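Local coordinates for periplasmic lipopolysaccharide transport protein LPTH (Pseudomonas aeruginosa, PDB 4UU4) that binds lipopolysaccharide and is required for its translocation across the periplasm from the inner to the outer membrane, at residues Val147-Ala152 with Pro162-Val167. Numbering follows the deposited sequence.
Sequences VNAGRA and PRIDMV
Gly150 and Ile164 face each other with their CA atoms 6.5 Å apart, and Arg151 stands similarly opposite Pro162. The two chain portions come together at one edge of the two antiparallel sheets of the LptA-type beta-jellyroll within the chain. Strand 147-150 is, within this chain, the outermost strand of one sheet, bonded through its backbone to strand 137-141, whereas strand 165-167 is the outermost of the other, bonded to strand 131-135. The segments illustrate how the end of one edge strand and the loop after it can meet the loop leading into another, side chains of one segment resting on side chain and backbone of the other, without sharing backbone bonds. The contact is small, burying 220 Å² over both sides, and lies on the surface, its centre about 16 Å from the centre of the chain.

Its apolar half belongs to Ile164, whose CB is directed toward residues 147-152. CG1 sits between the backbone N and the carbonyl carbon (chi1 64°), while CG2 lies anti to the carbonyl carbon; the two branches thus reach successive residues. CG2 rests against the backbone of Gly150, at 4.0 Å from its N, and CD1 extends to the methyl group of Ala149. That methyl also touches Phe133 of strand 131-135, linking the contact to the opposite sheet.

At the other end Arg151 lies obliquely across Pro162. Its chain bends at chi3 (62°), bringing the guanidinium over the proline. NH1 extends to Pro162 CB at 3.7 Å. The polar partner is different: NH2 forms a salt bridge with OE2 of Glu136, whose OE1 accepts a bond from Ala152 N, a pairing that probably steadies the guanidinium. Arg151 NE lies 3.5 Å from Pro162 CA, which sits over one face of the guanidinium, displaced toward its rim.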
# COMPACT_ATOMS: atom_id res chain seq x y z
N VAL A 147 -13.02 -2.41 -1.75
CA VAL A 147 -11.94 -3.26 -2.20
C VAL A 147 -12.27 -3.94 -3.53
O VAL A 147 -13.21 -4.73 -3.63
CB VAL A 147 -11.58 -4.32 -1.14
CG1 VAL A 147 -10.23 -4.93 -1.44
CG2 VAL A 147 -11.59 -3.70 0.25
N ASN A 148 -11.51 -3.58 -4.56
CA ASN A 148 -11.58 -4.22 -5.87
C ASN A 148 -10.51 -5.30 -5.98
O ASN A 148 -9.38 -5.12 -5.52
CB ASN A 148 -11.37 -3.21 -6.99
CG ASN A 148 -12.49 -2.21 -7.10
OD1 ASN A 148 -13.58 -2.52 -7.58
ND2 ASN A 148 -12.23 -0.97 -6.67
N ALA A 149 -10.87 -6.42 -6.60
CA ALA A 149 -9.92 -7.49 -6.85
C ALA A 149 -10.07 -7.99 -8.28
O ALA A 149 -11.19 -8.18 -8.76
CB ALA A 149 -10.12 -8.62 -5.86
N GLY A 150 -8.95 -8.21 -8.95
CA GLY A 150 -8.99 -8.64 -10.34
C GLY A 150 -7.61 -8.91 -10.88
O GLY A 150 -6.68 -9.16 -10.13
N ARG A 151 -7.48 -8.87 -12.20
CA ARG A 151 -6.21 -9.14 -12.84
C ARG A 151 -5.42 -7.86 -13.04
O ARG A 151 -5.98 -6.77 -13.10
CB ARG A 151 -6.42 -9.83 -14.19
CG ARG A 151 -7.15 -11.14 -14.11
CD ARG A 151 -6.79 -12.03 -15.27
NE ARG A 151 -5.36 -12.35 -15.26
CZ ARG A 151 -4.76 -13.10 -16.17
NH1 ARG A 151 -5.45 -13.61 -17.18
NH2 ARG A 151 -3.46 -13.34 -16.07
N ALA A 152 -4.10 -8.00 -13.15
CA ALA A 152 -3.23 -6.87 -13.38
C ALA A 152 -3.15 -6.57 -14.87
O ALA A 152 -2.30 -7.13 -15.57
CB ALA A 152 -1.86 -7.14 -12.81
N PRO A 162 -5.09 -15.76 -12.80
CA PRO A 162 -6.25 -15.30 -13.58
C PRO A 162 -7.57 -15.33 -12.82
O PRO A 162 -8.54 -14.72 -13.25
CB PRO A 162 -6.29 -16.29 -14.75
CG PRO A 162 -4.90 -16.85 -14.83
CD PRO A 162 -4.44 -16.93 -13.41
N ARG A 163 -7.59 -16.04 -11.69
CA ARG A 163 -8.78 -16.12 -10.85
C ARG A 163 -8.44 -15.68 -9.43
O ARG A 163 -7.38 -16.01 -8.90
CB ARG A 163 -9.32 -17.56 -10.83
CG ARG A 163 -9.73 -18.11 -12.19
CD ARG A 163 -11.18 -17.77 -12.52
NE ARG A 163 -12.12 -18.59 -11.76
CZ ARG A 163 -13.44 -18.42 -11.78
NH1 ARG A 163 -13.98 -17.47 -12.52
NH2 ARG A 163 -14.22 -19.21 -11.05
N ILE A 164 -9.35 -14.94 -8.81
CA ILE A 164 -9.16 -14.49 -7.43
C ILE A 164 -9.79 -15.46 -6.42
O ILE A 164 -10.70 -16.22 -6.74
CB ILE A 164 -9.76 -13.10 -7.22
CG1 ILE A 164 -11.27 -13.13 -7.42
CG2 ILE A 164 -9.16 -12.09 -8.17
CD1 ILE A 164 -11.88 -11.76 -7.47
N ASP A 165 -9.29 -15.41 -5.19
CA ASP A 165 -9.85 -16.23 -4.12
C ASP A 165 -10.37 -15.36 -2.98
O ASP A 165 -9.82 -14.30 -2.70
CB ASP A 165 -8.80 -17.22 -3.58
CG ASP A 165 -9.08 -18.64 -4.01
OD1 ASP A 165 -10.08 -19.23 -3.54
OD2 ASP A 165 -8.29 -19.19 -4.81
N MET A 166 -11.43 -15.83 -2.34
CA MET A 166 -12.07 -15.09 -1.26
C MET A 166 -12.50 -16.05 -0.16
O MET A 166 -13.08 -17.10 -0.44
CB MET A 166 -13.29 -14.36 -1.81
CG MET A 166 -14.13 -13.65 -0.77
SD MET A 166 -13.17 -12.45 0.17
CE MET A 166 -14.39 -11.87 1.33
N VAL A 167 -12.21 -15.70 1.09
CA VAL A 167 -12.74 -16.46 2.22
C VAL A 167 -13.36 -15.56 3.28
O VAL A 167 -12.75 -14.61 3.75
CB VAL A 167 -11.70 -17.40 2.86
CG1 VAL A 167 -11.40 -18.58 1.95
CG2 VAL A 167 -10.44 -16.64 3.17